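Local coordinates for spore germination protein B3 (Bacillus subtilis subsp. subtilis, PDB 3N54) that takes part in the spore's response to the germinant mixture of L-asparagine, glucose, fructose and potassium ions, as a lipoprotein component of a germinant receptor, at residues I185-N190 with H324-F329; F305-I310 with D316-V321. All blocks are in the same frame, centred on the assembly; numbering follows the deposited sequence.

Contact 2 pairs two successive helices, and both of its segments fall within the chain that runs between the two halves of contact 1. The centres of the two contacts lie 13 Å apart, and helix 325-331, which supplies half of contact 1, also packs directly on contact 2. Two touches show this: Trp325 NE1 stands 3.4 Å from Ser307 CB, and Ile328 CG1 is 3.9 Å from Val321 CG1. Asp302 is a further tie, since it makes hydrogen bonds to residues of both contacts. The sulfate ion belongs to contact 2 alone, at the start of helix 315-321, and probably came from the crystallisation liquor.

Contact 1: I185-N190 with H324-F329; sequences IKRGSN and HWDEIF
Trp325, in the first turn of helix 325-331, presents its CD1 to Arg187 NH1 at 3.9 Å. The nitrogen lies near the indole plane at the ring's edge, so this is an edge approach and not a cation-pi stack. The polar end of the indole is occupied by another residue: NE1 donates to Asp302 OD2. Asp326 carries most of the contact. Its OD1 forms a salt bridge with Arg187 NH1 at 2.8 Å, but the N-H...O angle of 119° makes the hydrogen-bond component weak. The guanidinium and carboxylate planes are turned 63° apart, which excludes a flat two-pronged pairing. OD2 instead lies beside the aliphatic part of the arginine, 3.1 Å from Arg187 CD. Arg187 reaches this position by a folded route: CG sits between the backbone N and the carbonyl carbon (chi1 74°), and the chain bends again at chi2 and chi3, while NE is tied to Gly162 O. The carboxylate has other partners, Thr301 OG1 at OD2 and a weak bond from Asp302 N to OD1. Lys186, its chain extended beyond CG, crosses the Asp326 side chain at an oblique angle, but its NZ stays 5.0 Å from Asp326 OD2, so it would add attraction at a distance only. With an alanine in place of Arg187, Asp326 OD1 would probably lose its salt-bridge mate and a gap would be likely to open beside the CD1 edge of Trp325. Farther along the helix, Phe329 CB packs over one face of the Trp325 ring, 4.0 Å above its plane and offset toward the rim. Segment 185-190 runs from the end of strand 177-186 into the turn of the beta-hairpin that strand 191-196 completes, and helix 325-331 leads into strand 333-342, so a hairpin turn and a helix start are salt-bridged, joining two sheet-bearing parts of the fold.

Contact 2: F305-I310 with D316-V321; sequences FLSDHI and DYWNKV. With SO4 (sulfate ion), chain J.
Ile310 meets Trp318 with its outer branch: CD1 lies 3.4 Å from CE3, an apolar contact, and CG1 follows at 3.6 Å from the same Trp318 CE3. The approach to the indole is oblique, and the two side chains cross at about a right angle. With CG1 between the backbone N and the carbonyl carbon (chi1 68°), the extended tip of Ile310 is carried to the six-membered ring. Next to it Ser307 CB touches Trp318 CH2 at 3.7 Å, while Ser307 O lies over one face of the ring, 4.1 Å above its plane and toward the rim. Val321 CG2 adds a looser contact, 4.3 Å from Ile310 CD1. These residues join two consecutive short helices, 306-313 and 315-321, into a splayed helical hairpin: the axes approach to 10.1 Å at 131°. At the start of the second helix, a sulfate accepts nearly straight hydrogen bonds from backbone N-H groups, Tyr317 N to O2 at 3.0 Å (169°) and Asp316 N to O4, with His314 ND1 as a further partner. The Ile310 side chain also touches Phe247 of strand 245-258 and Pro238 of strand 223-240. Tyr317 OH is hydrogen-bonded to Gly243 O, and Asp302 OD2 receives Ser307 N at the beginning of helix 306-313.

Contact 1: I185-N190 with H324-F329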
loop_
_atom_site.group_PDB
_atom_site.type_symbol
_atom_site.label_atom_id
_atom_site.label_comp_id
_atom_site.label_asym_id
_atom_site.label_seq_id
_atom_site.Cartn_x
_atom_site.Cartn_y
_atom_site.Cartn_z
ATOM N N ILE A 185 0.729 -0.890 6.119
ATOM C CA ILE A 185 0.245 0.147 7.022
ATOM C C ILE A 185 -0.402 -0.522 8.226
ATOM O O ILE A 185 -1.326 -1.322 8.081
ATOM C CB ILE A 185 -0.791 1.088 6.340
ATOM C CG1 ILE A 185 -0.280 1.587 4.981
ATOM C CG2 ILE A 185 -1.118 2.264 7.240
ATOM C CD1 ILE A 185 1.056 2.301 5.042
ATOM N N LYS A 186 0.093 -0.207 9.417
ATOM C CA LYS A 186 -0.396 -0.847 10.630
ATOM C C LYS A 186 -1.568 -0.081 11.237
ATOM O O LYS A 186 -1.608 1.147 11.200
ATOM C CB LYS A 186 0.729 -0.978 11.650
ATOM C CG LYS A 186 0.373 -1.830 12.867
ATOM C CD LYS A 186 1.620 -2.196 13.625
ATOM C CE LYS A 186 1.359 -3.173 14.755
ATOM N NZ LYS A 186 2.659 -3.846 15.123
ATOM N N ARG A 187 -2.509 -0.831 11.801
ATOM C CA ARG A 187 -3.708 -0.271 12.421
ATOM C C ARG A 187 -3.343 0.596 13.614
ATOM O O ARG A 187 -2.255 0.464 14.179
ATOM C CB ARG A 187 -4.649 -1.397 12.856
ATOM C CG ARG A 187 -4.216 -2.178 14.111
ATOM C CD ARG A 187 -4.335 -3.693 13.911
ATOM N NE ARG A 187 -5.562 -4.062 13.209
ATOM C CZ ARG A 187 -5.711 -5.130 12.424
ATOM N NH1 ARG A 187 -4.713 -5.978 12.207
ATOM N NH2 ARG A 187 -6.878 -5.338 11.828
ATOM N N GLY A 188 -4.257 1.480 13.993
ATOM C CA GLY A 188 -4.036 2.388 15.111
ATOM C C GLY A 188 -3.137 3.541 14.708
ATOM O O GLY A 188 -3.606 4.665 14.519
ATOM N N SER A 189 -1.843 3.257 14.570
ATOM C CA SER A 189 -0.867 4.278 14.199
ATOM C C SER A 189 -1.096 4.787 12.783
ATOM O O SER A 189 -0.842 5.952 12.481
ATOM C CB SER A 189 0.544 3.717 14.295
ATOM O OG SER A 189 0.744 2.716 13.308
ATOM N N ASN A 190 -1.552 3.895 11.908
ATOM C CA ASN A 190 -1.767 4.232 10.514
ATOM C C ASN A 190 -0.424 4.597 9.855
ATOM O O ASN A 190 -0.369 5.420 8.939
ATOM C CB ASN A 190 -2.773 5.383 10.433
ATOM C CG ASN A 190 -3.814 5.197 9.362
ATOM O OD1 ASN A 190 -3.892 4.171 8.701
ATOM N ND2 ASN A 190 -4.637 6.205 9.201
ATOM N N HIS A 324 -7.352 -7.322 20.504
ATOM C CA HIS A 324 -5.944 -7.721 20.410
ATOM C C HIS A 324 -5.767 -8.801 19.340
ATOM O O HIS A 324 -5.162 -9.852 19.578
ATOM C CB HIS A 324 -5.439 -8.200 21.780
ATOM C CG HIS A 324 -6.328 -9.218 22.429
ATOM N ND1 HIS A 324 -7.434 -8.870 23.175
ATOM C CD2 HIS A 324 -6.277 -10.571 22.441
ATOM C CE1 HIS A 324 -8.028 -9.965 23.617
ATOM N NE2 HIS A 324 -7.346 -11.012 23.185
ATOM N N TRP A 325 -6.297 -8.527 18.152
ATOM C CA TRP A 325 -6.258 -9.488 17.052
ATOM C C TRP A 325 -4.852 -9.760 16.523
ATOM O O TRP A 325 -4.552 -10.889 16.143
ATOM C CB TRP A 325 -7.149 -9.024 15.901
ATOM C CG TRP A 325 -6.888 -9.773 14.648
ATOM C CD1 TRP A 325 -6.419 -9.267 13.477
ATOM C CD2 TRP A 325 -7.024 -11.183 14.454
ATOM N NE1 TRP A 325 -6.282 -10.269 12.552
ATOM C CE2 TRP A 325 -6.645 -11.458 13.127
ATOM C CE3 TRP A 325 -7.434 -12.240 15.273
ATOM C CZ2 TRP A 325 -6.668 -12.748 12.593
ATOM C CZ3 TRP A 325 -7.459 -13.522 14.743
ATOM C CH2 TRP A 325 -7.078 -13.766 13.414
ATOM N N ASP A 326 -3.999 -8.740 16.487
ATOM C CA ASP A 326 -2.627 -8.929 16.011
ATOM C C ASP A 326 -1.860 -9.911 16.907
ATOM O O ASP A 326 -1.116 -10.755 16.403
ATOM C CB ASP A 326 -1.888 -7.588 15.885
ATOM C CG ASP A 326 -2.279 -6.814 14.621
ATOM O OD1 ASP A 326 -2.873 -7.416 13.695
ATOM O OD2 ASP A 326 -1.973 -5.605 14.549
ATOM N N GLU A 327 -2.064 -9.812 18.222
ATOM C CA GLU A 327 -1.457 -10.745 19.176
ATOM C C GLU A 327 -1.870 -12.172 18.837
ATOM O O GLU A 327 -1.035 -13.068 18.769
ATOM C CB GLU A 327 -1.874 -10.400 20.610
ATOM C CG GLU A 327 -1.243 -11.291 21.694
ATOM C CD GLU A 327 -1.817 -11.055 23.095
ATOM O OE1 GLU A 327 -1.446 -11.817 24.016
ATOM O OE2 GLU A 327 -2.635 -10.119 23.280
ATOM N N ILE A 328 -3.165 -12.370 18.616
ATOM C CA ILE A 328 -3.705 -13.681 18.256
ATOM C C ILE A 328 -3.202 -14.124 16.886
ATOM O O ILE A 328 -2.888 -15.300 16.679
ATOM C CB ILE A 328 -5.254 -13.668 18.255
ATOM C CG1 ILE A 328 -5.795 -13.478 19.676
ATOM C CG2 ILE A 328 -5.811 -14.952 17.657
ATOM C CD1 ILE A 328 -5.487 -14.631 20.626
ATOM N N PHE A 329 -3.138 -13.180 15.949
ATOM C CA PHE A 329 -2.643 -13.459 14.600
ATOM C C PHE A 329 -1.218 -14.018 14.641
ATOM O O PHE A 329 -0.905 -14.970 13.933
ATOM C CB PHE A 329 -2.697 -12.192 13.735
ATOM C CG PHE A 329 -2.043 -12.344 12.390
ATOM C CD1 PHE A 329 -2.608 -13.151 11.418
ATOM C CD2 PHE A 329 -0.870 -11.669 12.094
ATOM C CE1 PHE A 329 -2.013 -13.287 10.176
ATOM C CE2 PHE A 329 -0.270 -11.796 10.852
ATOM C CZ PHE A 329 -0.841 -12.606 9.895
#

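Contact 2: F305-I310 with D316-V321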
loop_
_atom_site.group_PDB
_atom_site.type_symbol
_atom_site.label_atom_id
_atom_site.label_comp_id
_atom_site.label_asym_id
_atom_site.label_seq_id
_atom_site.Cartn_x
_atom_site.Cartn_y
_atom_site.Cartn_z
ATOM N N PHE A 305 -6.809 -8.764 5.997
ATOM C CA PHE A 305 -8.176 -8.976 6.467
ATOM C C PHE A 305 -8.508 -10.433 6.831
ATOM O O PHE A 305 -9.653 -10.871 6.673
ATOM C CB PHE A 305 -9.150 -8.417 5.418
ATOM C CG PHE A 305 -8.836 -7.000 5.013
ATOM C CD1 PHE A 305 -8.016 -6.736 3.925
ATOM C CD2 PHE A 305 -9.327 -5.931 5.747
ATOM C CE1 PHE A 305 -7.704 -5.437 3.570
ATOM C CE2 PHE A 305 -9.022 -4.631 5.396
ATOM C CZ PHE A 305 -8.210 -4.382 4.308
ATOM N N LEU A 306 -7.519 -11.177 7.328
ATOM C CA LEU A 306 -7.770 -12.536 7.829
ATOM C C LEU A 306 -8.774 -12.473 8.977
ATOM O O LEU A 306 -9.576 -13.386 9.157
ATOM C CB LEU A 306 -6.490 -13.242 8.303
ATOM C CG LEU A 306 -5.613 -14.037 7.326
ATOM C CD1 LEU A 306 -6.429 -15.038 6.506
ATOM C CD2 LEU A 306 -4.859 -13.125 6.411
ATOM N N SER A 307 -8.706 -11.393 9.755
ATOM C CA SER A 307 -9.646 -11.137 10.847
ATOM C C SER A 307 -11.108 -11.302 10.433
ATOM O O SER A 307 -11.920 -11.821 11.196
ATOM C CB SER A 307 -9.451 -9.718 11.375
ATOM O OG SER A 307 -9.545 -8.777 10.322
ATOM N N ASP A 308 -11.440 -10.852 9.228
ATOM C CA ASP A 308 -12.820 -10.910 8.743
ATOM C C ASP A 308 -13.365 -12.333 8.637
ATOM O O ASP A 308 -14.562 -12.551 8.818
ATOM C CB ASP A 308 -12.947 -10.202 7.388
ATOM C CG ASP A 308 -12.831 -8.692 7.507
ATOM O OD1 ASP A 308 -13.049 -8.154 8.616
ATOM O OD2 ASP A 308 -12.537 -8.040 6.482
ATOM N N HIS A 309 -12.495 -13.296 8.358
ATOM C CA HIS A 309 -12.929 -14.686 8.218
ATOM C C HIS A 309 -13.332 -15.311 9.554
ATOM O O HIS A 309 -14.261 -16.118 9.594
ATOM C CB HIS A 309 -11.856 -15.516 7.512
ATOM C CG HIS A 309 -11.657 -15.118 6.085
ATOM N ND1 HIS A 309 -12.429 -15.620 5.058
ATOM C CD2 HIS A 309 -10.801 -14.237 5.515
ATOM C CE1 HIS A 309 -12.043 -15.079 3.916
ATOM N NE2 HIS A 309 -11.056 -14.237 4.166
ATOM N N ILE A 310 -12.658 -14.938 10.641
ATOM C CA ILE A 310 -13.053 -15.437 11.960
ATOM C C ILE A 310 -14.273 -14.674 12.489
ATOM O O ILE A 310 -15.014 -15.195 13.318
ATOM C CB ILE A 310 -11.896 -15.418 12.997
ATOM C CG1 ILE A 310 -11.483 -13.997 13.371
ATOM C CG2 ILE A 310 -10.687 -16.193 12.466
ATOM C CD1 ILE A 310 -10.462 -13.968 14.478
ATOM N N ASP A 316 -18.561 -15.257 18.360
ATOM C CA ASP A 316 -18.331 -15.251 19.811
ATOM C C ASP A 316 -16.848 -15.119 20.131
ATOM O O ASP A 316 -16.451 -14.241 20.897
ATOM C CB ASP A 316 -18.903 -16.511 20.474
ATOM C CG ASP A 316 -20.428 -16.544 20.473
ATOM O OD1 ASP A 316 -21.066 -15.487 20.269
ATOM O OD2 ASP A 316 -20.991 -17.636 20.690
ATOM N N TYR A 317 -16.039 -15.994 19.543
ATOM C CA TYR A 317 -14.588 -15.936 19.704
ATOM C C TYR A 317 -14.065 -14.571 19.257
ATOM O O TYR A 317 -13.258 -13.947 19.947
ATOM C CB TYR A 317 -13.917 -17.055 18.901
ATOM C CG TYR A 317 -12.411 -17.104 19.034
ATOM C CD1 TYR A 317 -11.807 -17.760 20.101
ATOM C CD2 TYR A 317 -11.590 -16.503 18.084
ATOM C CE1 TYR A 317 -10.424 -17.812 20.225
ATOM C CE2 TYR A 317 -10.208 -16.547 18.196
ATOM C CZ TYR A 317 -9.631 -17.202 19.267
ATOM O OH TYR A 317 -8.261 -17.246 19.378
ATOM N N TRP A 318 -14.545 -14.111 18.104
ATOM C CA TRP A 318 -14.157 -12.808 17.564
ATOM C C TRP A 318 -14.403 -11.691 18.576
ATOM O O TRP A 318 -13.545 -10.834 18.776
ATOM C CB TRP A 318 -14.903 -12.529 16.251
ATOM C CG TRP A 318 -14.665 -11.164 15.680
ATOM C CD1 TRP A 318 -15.606 -10.207 15.432
ATOM C CD2 TRP A 318 -13.406 -10.596 15.303
ATOM N NE1 TRP A 318 -15.014 -9.083 14.911
ATOM C CE2 TRP A 318 -13.663 -9.294 14.822
ATOM C CE3 TRP A 318 -12.086 -11.061 15.320
ATOM C CZ2 TRP A 318 -12.648 -8.450 14.368
ATOM C CZ3 TRP A 318 -11.078 -10.222 14.866
ATOM C CH2 TRP A 318 -11.366 -8.931 14.395
ATOM N N ASN A 319 -15.561 -11.732 19.232
ATOM C CA ASN A 319 -15.936 -10.722 20.225
ATOM C C ASN A 319 -14.928 -10.595 21.374
ATOM O O ASN A 319 -14.707 -9.501 21.892
ATOM C CB ASN A 319 -17.333 -11.023 20.784
ATOM C CG ASN A 319 -17.887 -9.889 21.630
ATOM O OD1 ASN A 319 -18.533 -10.125 22.650
ATOM N ND2 ASN A 319 -17.635 -8.653 21.212
ATOM N N LYS A 320 -14.317 -11.713 21.758
ATOM C CA LYS A 320 -13.326 -11.736 22.841
ATOM C C LYS A 320 -11.938 -11.252 22.403
ATOM O O LYS A 320 -11.224 -10.624 23.190
ATOM C CB LYS A 320 -13.205 -13.157 23.415
ATOM C CG LYS A 320 -12.264 -13.277 24.623
ATOM C CD LYS A 320 -12.091 -14.728 25.069
ATOM C CE LYS A 320 -10.957 -14.858 26.088
ATOM N NZ LYS A 320 -10.713 -16.278 26.494
ATOM N N VAL A 321 -11.558 -11.546 21.159
ATOM C CA VAL A 321 -10.208 -11.218 20.651
ATOM C C VAL A 321 -10.097 -9.875 19.905
ATOM O O VAL A 321 -9.004 -9.308 19.823
ATOM C CB VAL A 321 -9.673 -12.342 19.733
ATOM C CG1 VAL A 321 -9.615 -13.665 20.497
ATOM C CG2 VAL A 321 -10.530 -12.477 18.483
HETATM S S SO4 J . -18.341 -19.154 17.774
HETATM O O1 SO4 J . -18.765 -19.864 18.977
HETATM O O2 SO4 J . -17.118 -18.426 18.095
HETATM O O3 SO4 J . -18.117 -20.100 16.686
HETATM O O4 SO4 J . -19.382 -18.217 17.367
#